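Aspartate-semialdehyde dehydrogenase (Candida albicans, PDB 3HSK) catalyses the NADPH-dependent reductive dephosphorylation of 4-phospho-L-aspartate to L-aspartate semialdehyde, the second step of the pathway to methionine, threonine and isoleucine. Local coordinates at residues 176-181 against 233-238; 229-234 against 261-266. All coordinates share one frame; numbering follows the deposited sequence.

Contact 1. Residues 176-181 against 233-238; sequences GLVAPL and WETKKI
The methyl group CG2 of T235 meets two side chains of the facing helix: V178 CG1 lies 3.5 Å from it, and L177 CD2 lies 3.6 Å from the same T235 CG2. The threonine thus presents its carbon branch to residues 176-181. Its first torsion (chi1 52°) sets CG2 anti to the carbonyl carbon, while OG1 turns back to the helix's own backbone and is hydrogen-bonded to the carbonyl oxygen of L231. L177 reaches across with CG anti to the backbone N (chi1 178°), its chain running at about a right angle to that of T235. A looser apolar contact follows one turn on, where V178 CG2 and I238 CG2 stand 4.2 Å apart.

These methyl contacts join two helices, 172-188 and 227-238, whose short segments run broadly parallel with a crossing angle of -33° and a closest axial approach of 10.4 Å. The first of them starts at C172, the predicted acyl-thioester nucleophile, and the side chain of L177 is about 10 Å from that of C172. L177 also touches L194 and T196 of strand 191-199 and I276 of strand 273-280, placing the helix on the mixed sheet.

Among the side chains of 233-238 outside the apolar contact, E234 forms a salt bridge with R128 and hydrogen bonds with S170 and T174, and K237 NZ is hydrogen-bonded to backbone oxygens of R128, E130 and V133.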
loop_
_atom_site.group_PDB
_atom_site.type_symbol
_atom_site.label_atom_id
_atom_site.label_comp_id
_atom_site.label_asym_id
_atom_site.label_seq_id
_atom_site.Cartn_x
_atom_site.Cartn_y
_atom_site.Cartn_z
ATOM N N GLY A 176 0.984 14.971 1.536
ATOM C CA GLY A 176 2.022 14.052 1.075
ATOM C C GLY A 176 1.881 13.686 -0.396
ATOM O O GLY A 176 2.879 13.563 -1.116
ATOM N N LEU A 177 0.640 13.512 -0.843
ATOM C CA LEU A 177 0.382 13.150 -2.228
ATOM C C LEU A 177 0.767 14.273 -3.190
ATOM O O LEU A 177 1.476 14.029 -4.161
ATOM C CB LEU A 177 -1.079 12.731 -2.441
ATOM C CG LEU A 177 -1.491 12.377 -3.882
ATOM C CD1 LEU A 177 -0.569 11.320 -4.527
ATOM C CD2 LEU A 177 -2.953 11.930 -3.944
ATOM N N VAL A 178 0.318 15.494 -2.902
ATOM C CA VAL A 178 0.518 16.632 -3.818
ATOM C C VAL A 178 1.923 17.231 -3.776
ATOM O O VAL A 178 2.375 17.829 -4.762
ATOM C CB VAL A 178 -0.551 17.757 -3.625
ATOM C CG1 VAL A 178 -1.951 17.228 -3.914
ATOM C CG2 VAL A 178 -0.473 18.379 -2.234
ATOM N N ALA A 179 2.606 17.063 -2.644
ATOM C CA ALA A 179 3.925 17.660 -2.422
ATOM C C ALA A 179 4.928 17.440 -3.554
ATOM O O ALA A 179 5.495 18.407 -4.057
ATOM C CB ALA A 179 4.508 17.220 -1.082
ATOM N N PRO A 180 5.180 16.174 -3.945
ATOM C CA PRO A 180 6.060 15.996 -5.101
ATOM C C PRO A 180 5.425 16.372 -6.452
ATOM O O PRO A 180 6.145 16.640 -7.414
ATOM C CB PRO A 180 6.396 14.499 -5.052
ATOM C CG PRO A 180 5.228 13.875 -4.395
ATOM C CD PRO A 180 4.760 14.878 -3.375
ATOM N N LEU A 181 4.097 16.399 -6.520
ATOM C CA LEU A 181 3.406 16.662 -7.780
ATOM C C LEU A 181 3.589 18.095 -8.307
ATOM O O LEU A 181 3.583 18.304 -9.522
ATOM C CB LEU A 181 1.909 16.337 -7.673
ATOM C CG LEU A 181 1.428 14.938 -7.256
ATOM C CD1 LEU A 181 -0.088 14.923 -7.197
ATOM C CD2 LEU A 181 1.944 13.815 -8.167
ATOM N N TRP A 233 -10.716 14.108 -3.923
ATOM C CA TRP A 233 -11.341 15.406 -4.170
ATOM C C TRP A 233 -10.416 16.589 -3.883
ATOM O O TRP A 233 -10.350 17.534 -4.672
ATOM C CB TRP A 233 -12.638 15.549 -3.361
ATOM C CG TRP A 233 -13.463 16.710 -3.803
ATOM C CD1 TRP A 233 -14.518 16.682 -4.674
ATOM C CD2 TRP A 233 -13.299 18.080 -3.413
ATOM N NE1 TRP A 233 -15.027 17.951 -4.843
ATOM C CE2 TRP A 233 -14.296 18.828 -4.083
ATOM C CE3 TRP A 233 -12.414 18.748 -2.552
ATOM C CZ2 TRP A 233 -14.428 20.215 -3.925
ATOM C CZ3 TRP A 233 -12.543 20.131 -2.396
ATOM C CH2 TRP A 233 -13.543 20.847 -3.084
ATOM N N GLU A 234 -9.726 16.549 -2.747
ATOM C CA GLU A 234 -8.878 17.666 -2.319
ATOM C C GLU A 234 -7.711 17.932 -3.265
ATOM O O GLU A 234 -7.356 19.085 -3.511
ATOM C CB GLU A 234 -8.353 17.438 -0.903
ATOM C CG GLU A 234 -9.416 17.548 0.183
ATOM C CD GLU A 234 -8.831 17.554 1.586
ATOM O OE1 GLU A 234 -7.594 17.641 1.732
ATOM O OE2 GLU A 234 -9.614 17.480 2.547
ATOM N N THR A 235 -7.113 16.867 -3.790
ATOM C CA THR A 235 -5.974 17.014 -4.695
ATOM C C THR A 235 -6.379 17.786 -5.965
ATOM O O THR A 235 -5.600 18.576 -6.493
ATOM C CB THR A 235 -5.322 15.648 -5.034
ATOM O OG1 THR A 235 -6.320 14.744 -5.498
ATOM C CG2 THR A 235 -4.687 15.043 -3.810
ATOM N N LYS A 236 -7.613 17.574 -6.417
ATOM C CA LYS A 236 -8.164 18.281 -7.579
ATOM C C LYS A 236 -8.323 19.787 -7.356
ATOM O O LYS A 236 -8.088 20.583 -8.275
ATOM C CB LYS A 236 -9.485 17.652 -8.026
ATOM C CG LYS A 236 -9.311 16.501 -9.011
ATOM C CD LYS A 236 -10.635 15.861 -9.389
ATOM C CE LYS A 236 -10.740 14.457 -8.812
ATOM N NZ LYS A 236 -12.134 13.934 -8.723
ATOM N N LYS A 237 -8.711 20.169 -6.139
ATOM C CA LYS A 237 -8.818 21.577 -5.769
ATOM C C LYS A 237 -7.442 22.218 -5.586
ATOM O O LYS A 237 -7.207 23.333 -6.055
ATOM C CB LYS A 237 -9.664 21.744 -4.505
ATOM C CG LYS A 237 -9.739 23.176 -3.986
ATOM C CD LYS A 237 -10.841 23.356 -2.941
ATOM C CE LYS A 237 -11.052 24.839 -2.639
ATOM N NZ LYS A 237 -12.116 25.071 -1.622
ATOM N N ILE A 238 -6.548 21.508 -4.899
ATOM C CA ILE A 238 -5.217 22.027 -4.574
ATOM C C ILE A 238 -4.383 22.272 -5.827
ATOM O O ILE A 238 -3.636 23.245 -5.898
ATOM C CB ILE A 238 -4.464 21.091 -3.604
ATOM C CG1 ILE A 238 -5.066 21.194 -2.198
ATOM C CG2 ILE A 238 -2.980 21.435 -3.553
ATOM C CD1 ILE A 238 -4.880 19.940 -1.371
#

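Contact 2. Residues 229-234 against 261-266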
loop_
_atom_site.group_PDB
_atom_site.type_symbol
_atom_site.label_atom_id
_atom_site.label_comp_id
_atom_site.label_asym_id
_atom_site.label_seq_id
_atom_site.Cartn_x
_atom_site.Cartn_y
_atom_site.Cartn_z
ATOM N N ASP A 229 -12.084 9.605 -0.389
ATOM C CA ASP A 229 -12.828 10.713 -0.997
ATOM C C ASP A 229 -12.116 12.050 -0.775
ATOM O O ASP A 229 -11.979 12.848 -1.700
ATOM C CB ASP A 229 -14.261 10.759 -0.461
ATOM C CG ASP A 229 -15.099 9.581 -0.935
ATOM O OD1 ASP A 229 -14.744 8.945 -1.956
ATOM O OD2 ASP A 229 -16.122 9.280 -0.285
ATOM N N LYS A 230 -11.655 12.263 0.455
ATOM C CA LYS A 230 -10.809 13.392 0.830
ATOM C C LYS A 230 -9.623 13.502 -0.125
ATOM O O LYS A 230 -9.444 14.515 -0.800
ATOM C CB LYS A 230 -10.298 13.163 2.251
ATOM C CG LYS A 230 -10.052 14.397 3.083
ATOM C CD LYS A 230 -10.117 14.080 4.584
ATOM C CE LYS A 230 -11.569 13.847 5.060
ATOM N NZ LYS A 230 -11.721 13.822 6.549
ATOM N N LEU A 231 -8.840 12.432 -0.194
ATOM C CA LEU A 231 -7.635 12.370 -1.012
ATOM C C LEU A 231 -7.919 12.650 -2.491
ATOM O O LEU A 231 -7.215 13.428 -3.129
ATOM C CB LEU A 231 -6.979 10.995 -0.843
ATOM C CG LEU A 231 -5.462 10.874 -0.694
ATOM C CD1 LEU A 231 -4.942 11.903 0.261
ATOM C CD2 LEU A 231 -5.104 9.494 -0.190
ATOM N N GLU A 232 -8.963 12.021 -3.021
ATOM C CA GLU A 232 -9.329 12.161 -4.424
ATOM C C GLU A 232 -9.870 13.551 -4.788
ATOM O O GLU A 232 -9.511 14.103 -5.827
ATOM C CB GLU A 232 -10.327 11.074 -4.824
ATOM C CG GLU A 232 -9.703 9.687 -4.862
ATOM C CD GLU A 232 -10.713 8.586 -5.082
ATOM O OE1 GLU A 232 -11.872 8.886 -5.438
ATOM O OE2 GLU A 232 -10.344 7.411 -4.892
ATOM N N TRP A 233 -10.716 14.108 -3.923
ATOM C CA TRP A 233 -11.341 15.406 -4.170
ATOM C C TRP A 233 -10.416 16.589 -3.883
ATOM O O TRP A 233 -10.350 17.534 -4.672
ATOM C CB TRP A 233 -12.638 15.549 -3.361
ATOM C CG TRP A 233 -13.463 16.710 -3.803
ATOM C CD1 TRP A 233 -14.518 16.682 -4.674
ATOM C CD2 TRP A 233 -13.299 18.080 -3.413
ATOM N NE1 TRP A 233 -15.027 17.951 -4.843
ATOM C CE2 TRP A 233 -14.296 18.828 -4.083
ATOM C CE3 TRP A 233 -12.414 18.748 -2.552
ATOM C CZ2 TRP A 233 -14.428 20.215 -3.925
ATOM C CZ3 TRP A 233 -12.543 20.131 -2.396
ATOM C CH2 TRP A 233 -13.543 20.847 -3.084
ATOM N N GLU A 234 -9.726 16.549 -2.747
ATOM C CA GLU A 234 -8.878 17.666 -2.319
ATOM C C GLU A 234 -7.711 17.932 -3.265
ATOM O O GLU A 234 -7.356 19.085 -3.511
ATOM C CB GLU A 234 -8.353 17.438 -0.903
ATOM C CG GLU A 234 -9.416 17.548 0.183
ATOM C CD GLU A 234 -8.831 17.554 1.586
ATOM O OE1 GLU A 234 -7.594 17.641 1.732
ATOM O OE2 GLU A 234 -9.614 17.480 2.547
ATOM N N ALA A 261 -7.583 6.604 -4.885
ATOM C CA ALA A 261 -6.964 6.411 -3.575
ATOM C C ALA A 261 -7.399 5.112 -2.909
ATOM O O ALA A 261 -8.563 4.718 -2.985
ATOM C CB ALA A 261 -7.259 7.588 -2.669
ATOM N N GLN A 262 -6.445 4.454 -2.260
ATOM C CA GLN A 262 -6.717 3.298 -1.414
ATOM C C GLN A 262 -5.947 3.488 -0.105
ATOM O O GLN A 262 -4.708 3.485 -0.085
ATOM C CB GLN A 262 -6.354 1.983 -2.125
ATOM C CG GLN A 262 -7.235 1.678 -3.341
ATOM C CD GLN A 262 -7.123 0.254 -3.859
ATOM O OE1 GLN A 262 -6.849 0.039 -5.042
ATOM N NE2 GLN A 262 -7.361 -0.728 -2.991
ATOM N N CYS A 263 -6.681 3.691 0.983
ATOM C CA CYS A 263 -6.052 4.050 2.243
ATOM C C CYS A 263 -6.058 2.919 3.256
ATOM O O CYS A 263 -7.050 2.198 3.391
ATOM C CB CYS A 263 -6.688 5.313 2.820
ATOM S SG CYS A 263 -6.601 6.702 1.671
ATOM N N ASN A 264 -4.936 2.782 3.965
ATOM C CA ASN A 264 -4.739 1.711 4.936
ATOM C C ASN A 264 -4.047 2.232 6.186
ATOM O O ASN A 264 -3.143 3.062 6.105
ATOM C CB ASN A 264 -3.897 0.580 4.342
ATOM C CG ASN A 264 -4.419 0.094 3.003
ATOM O OD1 ASN A 264 -5.269 -0.787 2.938
ATOM N ND2 ASN A 264 -3.890 0.658 1.919
ATOM N N ARG A 265 -4.491 1.746 7.340
ATOM C CA ARG A 265 -3.797 1.970 8.601
ATOM C C ARG A 265 -2.832 0.809 8.832
ATOM O O ARG A 265 -3.178 -0.351 8.607
ATOM C CB ARG A 265 -4.796 2.063 9.761
ATOM C CG ARG A 265 -4.181 2.472 11.103
ATOM C CD ARG A 265 -3.950 3.980 11.200
ATOM N NE ARG A 265 -5.204 4.727 11.157
ATOM C CZ ARG A 265 -5.305 6.034 10.929
ATOM N NH1 ARG A 265 -4.222 6.773 10.706
ATOM N NH2 ARG A 265 -6.504 6.603 10.907
ATOM N N VAL A 266 -1.624 1.130 9.273
ATOM C CA VAL A 266 -0.595 0.120 9.512
ATOM C C VAL A 266 -0.059 0.234 10.940
ATOM O O VAL A 266 -0.249 1.263 11.574
ATOM C CB VAL A 266 0.567 0.217 8.480
ATOM C CG1 VAL A 266 0.112 -0.265 7.101
ATOM C CG2 VAL A 266 1.140 1.628 8.434
#
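Within the semialdehyde dehydrogenase dimerisation domain, helix 227-238 packs against the end of strand 258-262, an outermost strand of the mixed sheet within this chain, and the union combines one polar bond with a small apolar patch. The carboxylate of E232 accepts the backbone N-H of A261: the distance from A261 N to E232 OE2 is 2.9 Å, and the angle at the hydrogen, 169°, makes the bond nearly straight. The donor reaches OE2 on its anti side, 16° out of the carboxylate plane. The first torsion of E232 (chi1 -70°) sets its CG anti to the carbonyl carbon, with E232 CG 3.9 Å from A261 CB, and the extended chain beyond CG carries OE2 to the A261 N-H.

L231, one residue earlier on the helix, supplies the apolar half. Its CD2 methyl touches two residues of the strand and its continuation, with A261 CB at 3.8 Å and C263 SG at 3.7 Å from L231 CD2. L231 CB adds a contact of 3.9 Å to A261 CB, so the alanine methyl meets the base of the leucine as well as its tip.

The same E232 OE2 forms a salt bridge with K352 of the second subunit, and NZ of that lysine is also hydrogen-bonded to A261 O; one lysine therefore ties helix and strand together across the dimer interface. E228, a turn earlier on the helix, accepts the backbone N-H of C263. L231 also rests on T196 and T198 of strand 191-199 and on S173 and T174 of helix 172-188.

Overall arrangement
Both contacts are buried and both use helix 227-238, their segments overlapping at W233 and E234, though different residues do the touching. Contact 1 sets the helix against helix 172-188; its centre lies about 10 Å from the centre of the chain, and its cross-segment chemistry is methyl on methyl. Contact 2, whose centre is about 15 Å from the chain's centre, sets the helix against strand 258-262, adds a carboxylate-to-backbone bond to the apolar contacts and borders the second subunit, which does not touch contact 1. The centres of the two contacts lie about 11 Å apart, and L177 CD2 comes within 4.2 Å of L231 CG, joining the two apolar patches beside the mixed sheet.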